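Local coordinates for RabGDI protein (Plasmodium falciparum 3D7, PDB 3P1W), which probably acts as a Rab GDP-dissociation inhibitor, slowing nucleotide release from Rab GTPases and carrying their prenylated, GDP-bound forms between membrane and cytosol, at residues Asp207-Gly210 against His211-Leu215; Ile348-Gln352 against Asn353-Arg357; Tyr188-Met192 against Leu193-Lys197; Gln224-Tyr227 against Leu228-Arg232; Ala384-Thr388 against Asn389-Lys393. One frame throughout, in Å; residues are numbered along the deposited sequence.

Along the chain the order is interactions 3, 1, 4, 2, 5. The first three belong to consecutive helices of one helical cluster: helix 192-198, helix 203-213 and helix 226-243. Interactions 3 and 4 have centres about 9 Å apart and share backbone bonds, while interaction 1 lies about 12 Å from interaction 4, whose Arg232 donates to the carbonyl oxygen of Ala214. Interaction 2, also about 12 Å from interaction 1, begins on the end of strand 346-350, where Ile349 packs on Ala212 and Leu215. Interaction 5 begins on the end of strand 378-385 of the same mixed sheet. The contacts thus run from helices into sheet, interactions 3 and 5 being about 34 Å apart between centres.

Interaction 1: residues Asp207-Gly210 against His211-Leu215; sequences DFLG and HAVAL
Leu209, Gly210 and His211 dominate this last turn of helix 203-213. The carbonyl oxygen of Leu209 takes two N-H groups: Ala214 N comes in almost straight, at 2.8 Å and 178°, nearly along the C=O axis, whereas Val213 N gives only a weak bond at 3.3 Å. The reach of five residues thus prevails over the usual four, and the helix widens into a pi-type turn. Ala212 N to Phe208 O (2.8 Å) and His211 N to Asp207 O (3.1 Å) are ordinary helical bonds. His211, with CG anti to its carbonyl carbon (chi1 -67°), leans its ring back toward the preceding turn, CD2 lying 3.3 Å from that same Asp207 O. The imidazole is gripped at both nitrogens, by Asp360 and Asp219, which fixes its rotation. Gly210 turns its oxygen to the CB of Ala214 at 3.5 Å, and its backbone also bonds to Tyr216. On the apolar flank Leu209 CD2 meets Val213 CG2 at 4.2 Å; the same methyl stands at the edge of the Phe208 ring. Tyr168 of helix 158-173 closes over all three. Leu215 then takes positive phi, and the whole is a helix C-terminus with a pi-type turn, buried among neighbouring helices.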
# COMPACT_ATOMS: atom_id res chain seq x y z
N ASP A 207 7.49 5.25 19.15
CA ASP A 207 7.69 4.26 18.10
C ASP A 207 6.40 3.78 17.47
O ASP A 207 6.27 3.83 16.24
CB ASP A 207 8.43 3.04 18.64
CG ASP A 207 9.86 3.34 18.99
OD1 ASP A 207 10.36 4.42 18.58
OD2 ASP A 207 10.47 2.49 19.69
N PHE A 208 5.44 3.29 18.27
CA PHE A 208 4.21 2.76 17.66
C PHE A 208 3.29 3.88 17.20
O PHE A 208 2.57 3.72 16.21
CB PHE A 208 3.48 1.72 18.53
CG PHE A 208 2.61 2.30 19.63
CD1 PHE A 208 1.37 2.85 19.33
CD2 PHE A 208 3.01 2.25 20.95
CE1 PHE A 208 0.56 3.37 20.34
CE2 PHE A 208 2.21 2.76 21.96
CZ PHE A 208 0.99 3.32 21.66
N LEU A 209 3.29 5.01 17.91
CA LEU A 209 2.50 6.15 17.41
C LEU A 209 2.94 6.60 16.02
O LEU A 209 2.11 6.82 15.14
CB LEU A 209 2.55 7.34 18.37
CG LEU A 209 1.75 7.08 19.64
CD1 LEU A 209 2.01 8.15 20.69
CD2 LEU A 209 0.28 6.98 19.28
N GLY A 210 4.23 6.76 15.83
CA GLY A 210 4.76 7.25 14.57
C GLY A 210 4.58 6.27 13.41
O GLY A 210 4.18 6.66 12.31
N HIS A 211 4.90 5.01 13.68
CA HIS A 211 4.96 4.00 12.64
C HIS A 211 3.63 3.30 12.41
O HIS A 211 3.33 2.95 11.28
CB HIS A 211 6.07 2.99 12.95
CG HIS A 211 7.44 3.58 12.87
ND1 HIS A 211 8.36 3.22 11.90
CD2 HIS A 211 8.02 4.59 13.58
CE1 HIS A 211 9.47 3.92 12.07
NE2 HIS A 211 9.28 4.78 13.06
N ALA A 212 2.83 3.10 13.45
CA ALA A 212 1.62 2.28 13.35
C ALA A 212 0.30 3.06 13.42
O ALA A 212 -0.76 2.50 13.14
CB ALA A 212 1.64 1.16 14.44
N VAL A 213 0.35 4.32 13.84
CA VAL A 213 -0.87 5.16 13.95
C VAL A 213 -0.76 6.33 12.95
O VAL A 213 -1.65 6.50 12.12
CB VAL A 213 -1.15 5.61 15.41
CG1 VAL A 213 -2.42 6.49 15.49
CG2 VAL A 213 -1.30 4.40 16.31
N ALA A 214 0.32 7.11 13.03
CA ALA A 214 0.60 8.12 12.01
C ALA A 214 1.06 7.52 10.66
O ALA A 214 1.07 8.21 9.62
CB ALA A 214 1.64 9.11 12.53
N LEU A 215 1.46 6.25 10.68
CA LEU A 215 1.79 5.47 9.46
C LEU A 215 2.97 6.03 8.67
O LEU A 215 3.06 5.90 7.43
CB LEU A 215 0.56 5.27 8.59
CG LEU A 215 -0.57 4.50 9.29
CD1 LEU A 215 -1.81 4.49 8.39
CD2 LEU A 215 -0.17 3.06 9.73

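Interaction 2: residues Ile348-Gln352 against Asn353-Arg357; sequences IIIPQ and NQLNR
Three backbone bonds fold Pro351 to Arg357 into a compact turn. Gln354 N donates to Pro351 O, three residues back, at 3.0 Å, from above the carbonyl plane; this is the 3-10 bond. Gln352 O then takes two donors from opposite faces of its plane: Leu355 N at 3.1 Å, three residues on, and Arg357 N at 3.2 Å, five residues on and straighter (163°). Asn356, with positive phi, lies between those two donors and lets the chain swing round the doubly gripped oxygen.

Apolar contact ties the turn to its strand. Ile350 CG2, anti to its backbone N, meets Leu355 CD1 at 3.6 Å, the two side chains crossing at a slant, and both rest on Ile361.

Side-chain carbons close in on backbone oxygens as well. Gln354 CB lies 3.2 Å from Pro351 O; the side chain bends at chi2, and OE1 accepts from His128 N. The CG of Arg357 packs 3.5 Å from Gln352 O; in turn Gln352 CB sits 3.4 Å from Arg357 O. Beyond CG the arginine leaves the turn, NE bonding to Ser359 O and NH2 forming a salt bridge with Glu394.

The 3-10 turn directly after the strand opens the connection between antiparallel strands 346-350 and 361-367, the long loop of a beta-hairpin.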
# COMPACT_ATOMS: atom_id res chain seq x y z
N ILE A 348 0.36 -6.32 10.47
CA ILE A 348 1.39 -6.20 11.49
C ILE A 348 2.47 -5.29 10.97
O ILE A 348 3.03 -5.52 9.90
CB ILE A 348 2.02 -7.57 11.84
CG1 ILE A 348 0.97 -8.58 12.33
CG2 ILE A 348 3.13 -7.43 12.88
CD1 ILE A 348 1.48 -10.03 12.32
N ILE A 349 2.71 -4.20 11.69
CA ILE A 349 3.74 -3.25 11.38
C ILE A 349 4.91 -3.52 12.32
O ILE A 349 4.76 -3.50 13.55
CB ILE A 349 3.22 -1.81 11.50
CG1 ILE A 349 2.14 -1.58 10.44
CG2 ILE A 349 4.38 -0.78 11.38
CD1 ILE A 349 1.35 -0.27 10.56
N ILE A 350 6.08 -3.74 11.73
CA ILE A 350 7.31 -3.97 12.52
C ILE A 350 8.27 -2.78 12.41
O ILE A 350 8.95 -2.60 11.38
CB ILE A 350 8.02 -5.25 12.12
CG1 ILE A 350 7.06 -6.46 12.09
CG2 ILE A 350 9.26 -5.48 13.09
CD1 ILE A 350 7.69 -7.77 11.56
N PRO A 351 8.30 -1.93 13.46
CA PRO A 351 9.16 -0.76 13.39
C PRO A 351 10.62 -1.17 13.27
O PRO A 351 11.06 -2.12 13.92
CB PRO A 351 8.87 -0.02 14.69
CG PRO A 351 7.51 -0.48 15.08
CD PRO A 351 7.37 -1.87 14.61
N GLN A 352 11.35 -0.47 12.42
CA GLN A 352 12.72 -0.84 12.06
C GLN A 352 13.67 -1.04 13.26
O GLN A 352 14.52 -1.95 13.24
CB GLN A 352 13.26 0.18 11.05
CG GLN A 352 13.39 1.61 11.63
CD GLN A 352 13.56 2.64 10.56
OE1 GLN A 352 14.61 3.25 10.46
NE2 GLN A 352 12.53 2.82 9.72
N ASN A 353 13.51 -0.22 14.31
CA ASN A 353 14.40 -0.31 15.49
C ASN A 353 14.23 -1.61 16.26
O ASN A 353 15.13 -2.02 17.03
CB ASN A 353 14.29 0.94 16.40
CG ASN A 353 12.91 1.11 17.05
OD1 ASN A 353 11.94 0.44 16.71
ND2 ASN A 353 12.82 2.03 18.00
N GLN A 354 13.08 -2.26 16.08
CA GLN A 354 12.81 -3.58 16.66
C GLN A 354 13.62 -4.74 16.06
O GLN A 354 13.91 -5.74 16.74
CB GLN A 354 11.30 -3.89 16.59
CG GLN A 354 10.48 -3.10 17.58
CD GLN A 354 10.69 -3.56 19.02
OE1 GLN A 354 10.72 -4.77 19.33
NE2 GLN A 354 10.78 -2.59 19.92
N LEU A 355 14.03 -4.59 14.82
CA LEU A 355 14.82 -5.63 14.18
C LEU A 355 16.19 -5.10 13.77
O LEU A 355 16.83 -5.65 12.89
CB LEU A 355 14.06 -6.20 12.98
CG LEU A 355 12.82 -7.03 13.32
CD1 LEU A 355 12.14 -7.44 12.02
CD2 LEU A 355 13.11 -8.26 14.22
N ASN A 356 16.62 -4.01 14.40
CA ASN A 356 17.99 -3.48 14.22
C ASN A 356 18.34 -3.19 12.79
O ASN A 356 19.45 -3.51 12.33
CB ASN A 356 19.03 -4.43 14.80
CG ASN A 356 18.59 -5.01 16.06
OD1 ASN A 356 18.49 -4.32 17.06
ND2 ASN A 356 18.31 -6.30 16.05
N ARG A 357 17.41 -2.54 12.09
CA ARG A 357 17.53 -2.30 10.67
C ARG A 357 17.05 -0.90 10.36
O ARG A 357 16.66 -0.16 11.25
CB ARG A 357 16.75 -3.35 9.87
CG ARG A 357 15.26 -3.36 10.15
CD ARG A 357 14.59 -4.53 9.45
NE ARG A 357 14.53 -4.35 7.99
CZ ARG A 357 15.27 -5.03 7.11
NH1 ARG A 357 16.18 -5.92 7.50
NH2 ARG A 357 15.09 -4.83 5.81

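Interaction 3: residues Tyr188-Met192 against Leu193-Lys197; sequences YKLTM and LEIYK
Thr191 and Glu194 reach across to each other's backbone. Thr191 OG1, set between its backbone N and carbonyl carbon (chi1 66°), accepts from Glu194 N at 3.2 Å. The glutamate, extended beyond CG, runs back so that OE2 takes Thr191 N at 3.2 Å, an almost straight bond (175°) that meets the carboxylate from above its plane. A weak bond from Thr191 OG1 to the same OE2, at 3.4 Å, closes the ring. This is a capping box, with Thr191 as the N-cap of helix 192-198. Flanking it is a hydrophobic staple: Leu190 CD1 touches Ile195 CD1 at 4.2 Å, the two side chains at about a right angle. Leu190 CD2 lies against Glu194 OE1 at 3.7 Å. Met192 turns away from the box. Bent at chi2 (61°), its chain passes over one face of the Tyr196 ring, with CG offset toward the rim and CE in a CH-pi contact, 3.7 Å from Tyr196 CE1; Met192 SD stands above the face, 5.0 Å from the ring centroid, a long Met-aromatic contact. Tyr196 OH is hydrogen-bonded to Tyr221 OH, anchoring the far end of the ring. Met192 also packs on Ala226 and Leu230 of helix 226-243.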
# COMPACT_ATOMS: atom_id res chain seq x y z
N TYR A 188 2.01 24.68 14.52
CA TYR A 188 2.77 25.17 13.36
C TYR A 188 4.18 25.60 13.73
O TYR A 188 5.04 25.65 12.86
CB TYR A 188 2.01 26.32 12.67
CG TYR A 188 0.65 25.87 12.22
CD1 TYR A 188 0.46 25.26 10.98
CD2 TYR A 188 -0.46 26.01 13.06
CE1 TYR A 188 -0.79 24.82 10.59
CE2 TYR A 188 -1.71 25.58 12.68
CZ TYR A 188 -1.87 24.99 11.44
OH TYR A 188 -3.12 24.55 11.07
N LYS A 189 4.41 25.89 15.01
CA LYS A 189 5.71 26.33 15.49
C LYS A 189 6.44 25.20 16.22
O LYS A 189 7.64 25.00 16.02
CB LYS A 189 5.55 27.56 16.40
N LEU A 190 5.72 24.46 17.06
CA LEU A 190 6.31 23.33 17.76
C LEU A 190 6.43 22.12 16.83
O LEU A 190 5.59 21.92 15.94
CB LEU A 190 5.48 22.94 18.98
CG LEU A 190 5.24 24.00 20.06
CD1 LEU A 190 4.56 23.35 21.25
CD2 LEU A 190 6.54 24.67 20.48
N THR A 191 7.48 21.33 17.06
CA THR A 191 7.65 20.07 16.34
C THR A 191 6.81 18.97 16.99
O THR A 191 6.36 19.11 18.13
CB THR A 191 9.12 19.62 16.34
OG1 THR A 191 9.52 19.28 17.68
CG2 THR A 191 10.04 20.70 15.78
N MET A 192 6.62 17.85 16.30
CA MET A 192 5.87 16.76 16.92
C MET A 192 6.58 16.25 18.16
O MET A 192 5.93 15.84 19.12
CB MET A 192 5.63 15.59 15.95
CG MET A 192 4.62 14.57 16.51
SD MET A 192 3.00 15.31 16.78
CE MET A 192 2.25 14.19 17.95
N LEU A 193 7.91 16.27 18.15
CA LEU A 193 8.69 15.78 19.28
C LEU A 193 8.39 16.62 20.52
O LEU A 193 8.24 16.09 21.61
CB LEU A 193 10.20 15.81 18.97
CG LEU A 193 11.13 15.46 20.13
CD1 LEU A 193 10.89 14.04 20.62
CD2 LEU A 193 12.60 15.67 19.78
N GLU A 194 8.29 17.93 20.34
CA GLU A 194 7.96 18.81 21.47
C GLU A 194 6.56 18.49 22.00
O GLU A 194 6.34 18.54 23.21
CB GLU A 194 8.10 20.28 21.08
CG GLU A 194 9.56 20.70 20.84
CD GLU A 194 9.70 22.12 20.34
OE1 GLU A 194 9.76 23.05 21.17
OE2 GLU A 194 9.76 22.32 19.11
N ILE A 195 5.63 18.11 21.12
CA ILE A 195 4.29 17.70 21.56
C ILE A 195 4.34 16.39 22.36
O ILE A 195 3.68 16.27 23.38
CB ILE A 195 3.30 17.52 20.39
CG1 ILE A 195 3.04 18.85 19.67
CG2 ILE A 195 1.98 16.92 20.90
CD1 ILE A 195 2.32 19.89 20.53
N TYR A 196 5.12 15.42 21.88
CA TYR A 196 5.30 14.17 22.63
C TYR A 196 5.85 14.46 24.04
O TYR A 196 5.32 13.96 25.03
CB TYR A 196 6.26 13.23 21.90
CG TYR A 196 5.71 12.50 20.69
CD1 TYR A 196 4.40 12.00 20.65
CD2 TYR A 196 6.53 12.25 19.59
CE1 TYR A 196 3.92 11.28 19.54
CE2 TYR A 196 6.06 11.54 18.47
CZ TYR A 196 4.75 11.07 18.44
OH TYR A 196 4.31 10.36 17.33
N LYS A 197 6.93 15.23 24.09
CA LYS A 197 7.56 15.63 25.36
C LYS A 197 6.60 16.36 26.29
O LYS A 197 6.72 16.24 27.51
CB LYS A 197 8.80 16.50 25.11
CG LYS A 197 10.00 15.72 24.56
CD LYS A 197 11.15 16.65 24.15

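Interaction 4: residues Gln224-Tyr227 against Leu228-Arg232; sequences QPAY and LTLER
Tyr227 and Leu228, neighbours in sequence, lie side by side and point the same way. Leu228 CG sits over one face of the Tyr227 ring, 4.0 Å from its centroid and offset toward the rim, a CH-pi contact. The ring gets there because its CG falls between the backbone N and the carbonyl carbon (chi1 77°), which folds it over the next peptide; Tyr227 CG is only 3.1 Å from Leu228 N. The tyrosine ring also meets that of Tyr188, their planes at about 30°.

Other apolar contacts are looser. Leu228 CD1 runs beside the proline ring, 4.2 Å from Pro225 CD, and Leu230 CD1 reaches Ala226 CB at 4.1 Å.

The backbone bonds mark the opening turn of helix 226-243, introduced by Pro225. Ala226 O takes two donors: Leu230 N lies in the carbonyl plane at 2.9 Å and is nearly straight (170°), the regular alpha bond. Thr229 N, also at 2.9 Å, comes from above the plane at a poorer angle. Glu231 N follows with an alpha-helical bond to Tyr227 O.

Thr229 N is too far from Pro225 O for a helical bond; a water lies 2.9 Å from Pro225 O, placed to donate to it, though it has more acceptors near than protons. The same water is hydrogen-bonded to Thr229 OG1 at 2.7 Å, so it bridges the start of the helix to a side chain of its first turn. Thr229 OG1 has a second partner in Tyr216 OH.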
# COMPACT_ATOMS: atom_id res chain seq x y z
N GLN A 224 9.75 17.82 12.22
CA GLN A 224 8.81 18.63 11.44
C GLN A 224 7.69 19.20 12.33
O GLN A 224 7.45 18.69 13.43
CB GLN A 224 8.18 17.78 10.34
CG GLN A 224 9.17 17.23 9.32
CD GLN A 224 8.48 16.48 8.18
OE1 GLN A 224 7.70 15.55 8.41
NE2 GLN A 224 8.78 16.87 6.94
N PRO A 225 7.01 20.26 11.85
CA PRO A 225 5.89 20.84 12.61
C PRO A 225 4.80 19.83 13.00
O PRO A 225 4.46 18.94 12.21
CB PRO A 225 5.33 21.90 11.66
CG PRO A 225 6.52 22.33 10.84
CD PRO A 225 7.30 21.05 10.63
N ALA A 226 4.24 19.99 14.20
CA ALA A 226 3.36 19.00 14.83
C ALA A 226 2.05 18.75 14.06
O ALA A 226 1.61 17.60 13.98
CB ALA A 226 3.04 19.41 16.27
N TYR A 227 1.44 19.80 13.50
CA TYR A 227 0.11 19.68 12.86
C TYR A 227 0.03 18.55 11.82
O TYR A 227 -1.00 17.90 11.68
CB TYR A 227 -0.34 21.01 12.23
CG TYR A 227 0.30 21.38 10.90
CD1 TYR A 227 -0.38 21.20 9.71
CD2 TYR A 227 1.58 21.93 10.85
CE1 TYR A 227 0.20 21.55 8.49
CE2 TYR A 227 2.17 22.30 9.64
CZ TYR A 227 1.48 22.10 8.47
OH TYR A 227 2.06 22.46 7.27
N LEU A 228 1.11 18.36 11.07
CA LEU A 228 1.17 17.31 10.05
C LEU A 228 0.90 15.94 10.66
O LEU A 228 0.15 15.13 10.11
CB LEU A 228 2.55 17.31 9.39
CG LEU A 228 2.94 18.55 8.58
CD1 LEU A 228 4.49 18.74 8.60
CD2 LEU A 228 2.37 18.49 7.16
N THR A 229 1.47 15.71 11.84
CA THR A 229 1.38 14.41 12.48
C THR A 229 0.08 14.29 13.28
O THR A 229 -0.57 13.25 13.27
CB THR A 229 2.60 14.17 13.37
OG1 THR A 229 3.79 14.19 12.56
CG2 THR A 229 2.49 12.83 14.09
N LEU A 230 -0.33 15.38 13.92
CA LEU A 230 -1.58 15.37 14.64
C LEU A 230 -2.74 15.04 13.70
O LEU A 230 -3.63 14.28 14.07
CB LEU A 230 -1.81 16.72 15.35
CG LEU A 230 -0.87 16.99 16.54
CD1 LEU A 230 -0.93 18.48 16.95
CD2 LEU A 230 -1.23 16.10 17.73
N GLU A 231 -2.73 15.60 12.50
CA GLU A 231 -3.79 15.34 11.53
C GLU A 231 -3.85 13.87 11.16
O GLU A 231 -4.91 13.29 11.03
CB GLU A 231 -3.60 16.18 10.24
CG GLU A 231 -3.88 17.66 10.40
CD GLU A 231 -5.36 18.00 10.45
OE1 GLU A 231 -6.20 17.10 10.71
OE2 GLU A 231 -5.69 19.18 10.24
N ARG A 232 -2.68 13.27 10.99
CA ARG A 232 -2.58 11.87 10.61
C ARG A 232 -3.04 10.95 11.73
O ARG A 232 -3.78 9.99 11.50
CB ARG A 232 -1.15 11.54 10.21
CG ARG A 232 -0.76 12.17 8.87
CD ARG A 232 0.72 12.06 8.64
NE ARG A 232 1.12 10.70 8.32
CZ ARG A 232 1.09 10.16 7.09
NH1 ARG A 232 0.69 10.86 6.04
NH2 ARG A 232 1.49 8.91 6.93
O HOH W 1 5.49 16.24 12.51

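Interaction 5: residues Ala384-Thr388 against Asn389-Lys393; sequences ATVET and NNPIK
The backbone is extended at Val386 and Thr388 with a kink at Glu387 between them, turns again at Asn389 and comes back, the CA atoms of Val386 and Pro391 lying 5.7 Å apart. At the bend Thr388 OG1 accepts from Asn390 N at 3.0 Å and 157°. With its oxygen set between the backbone N and the carbonyl carbon (chi1 79°), the threonine makes an ST turn; the same hydroxyl is also hydrogen-bonded to Glu394, giving it two partners. Asn390 takes over as N-cap of the short, weakly bonded helix 391-394. Its OD1 accepts from Lys393 N at 3.3 Å, the donor standing well above the amide's carbonyl plane, and Asn390 O adds a weak bond to the same N-H at 3.0 Å. Across the mouth of the loop both valine methyls lie against the proline: Val386 CG1 meets Pro391 CG at 3.8 Å, and Val386 CG2 meets Pro391 CB at the same distance. The polar bend is exposed; the apolar pair is partly covered. Strand 378-385, from which the loop departs, runs antiparallel to strands 320-333 and 361-367. Beyond the loop, Pro391 and Ile392 settle the helix on strand 320-333 (Ile327) and strand 405-418 (Ile412, Val410).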
# COMPACT_ATOMS: atom_id res chain seq x y z
N ALA A 384 9.50 -6.43 2.88
CA ALA A 384 10.61 -5.69 3.41
C ALA A 384 11.39 -5.00 2.32
O ALA A 384 11.44 -5.47 1.18
CB ALA A 384 11.55 -6.63 4.22
N THR A 385 12.05 -3.91 2.68
CA THR A 385 13.07 -3.30 1.81
C THR A 385 14.36 -4.03 2.03
O THR A 385 14.76 -4.25 3.17
CB THR A 385 13.28 -1.80 2.09
OG1 THR A 385 12.02 -1.14 2.05
CG2 THR A 385 14.24 -1.16 1.01
N VAL A 386 15.02 -4.44 0.94
CA VAL A 386 16.22 -5.23 1.03
C VAL A 386 17.39 -4.32 1.48
O VAL A 386 17.67 -3.30 0.85
CB VAL A 386 16.56 -5.88 -0.30
CG1 VAL A 386 17.93 -6.57 -0.19
CG2 VAL A 386 15.45 -6.87 -0.74
N GLU A 387 18.03 -4.66 2.59
CA GLU A 387 19.17 -3.92 3.10
C GLU A 387 20.50 -4.68 3.07
O GLU A 387 21.56 -4.07 3.32
CB GLU A 387 18.90 -3.47 4.57
CG GLU A 387 17.75 -2.52 4.62
CD GLU A 387 17.49 -1.86 5.96
OE1 GLU A 387 18.14 -2.20 6.98
OE2 GLU A 387 16.60 -0.97 5.95
N THR A 388 20.47 -5.98 2.76
CA THR A 388 21.64 -6.82 2.81
C THR A 388 21.79 -7.71 1.54
O THR A 388 20.92 -7.70 0.67
CB THR A 388 21.62 -7.78 4.03
OG1 THR A 388 20.75 -8.92 3.77
CG2 THR A 388 21.19 -7.04 5.32
N ASN A 389 22.90 -8.45 1.53
CA ASN A 389 23.21 -9.46 0.50
C ASN A 389 22.29 -10.67 0.52
O ASN A 389 22.24 -11.41 -0.47
CB ASN A 389 24.71 -9.88 0.56
CG ASN A 389 25.10 -10.73 1.81
OD1 ASN A 389 24.38 -10.80 2.80
ND2 ASN A 389 26.28 -11.33 1.76
N ASN A 390 21.53 -10.83 1.60
CA ASN A 390 20.71 -12.02 1.85
C ASN A 390 19.32 -11.68 2.36
O ASN A 390 19.02 -11.82 3.55
CB ASN A 390 21.41 -13.00 2.81
CG ASN A 390 20.74 -14.38 2.84
OD1 ASN A 390 19.58 -14.54 2.43
ND2 ASN A 390 21.44 -15.37 3.37
N PRO A 391 18.45 -11.20 1.45
CA PRO A 391 17.12 -10.75 1.86
C PRO A 391 16.25 -11.81 2.50
O PRO A 391 15.43 -11.53 3.39
CB PRO A 391 16.48 -10.27 0.55
CG PRO A 391 17.50 -10.29 -0.48
CD PRO A 391 18.76 -10.91 0.04
N ILE A 392 16.39 -13.06 2.07
CA ILE A 392 15.65 -14.13 2.73
C ILE A 392 15.94 -14.20 4.23
O ILE A 392 15.03 -14.43 5.05
CB ILE A 392 15.93 -15.50 2.04
CG1 ILE A 392 15.22 -15.54 0.71
CG2 ILE A 392 15.44 -16.65 2.91
CD1 ILE A 392 13.75 -15.64 0.87
N LYS A 393 17.20 -13.98 4.60
CA LYS A 393 17.58 -13.94 5.99
C LYS A 393 16.95 -12.72 6.73
O LYS A 393 16.58 -12.83 7.90
CB LYS A 393 19.12 -13.92 6.10
CG LYS A 393 19.69 -14.70 7.25
CD LYS A 393 19.06 -14.32 8.58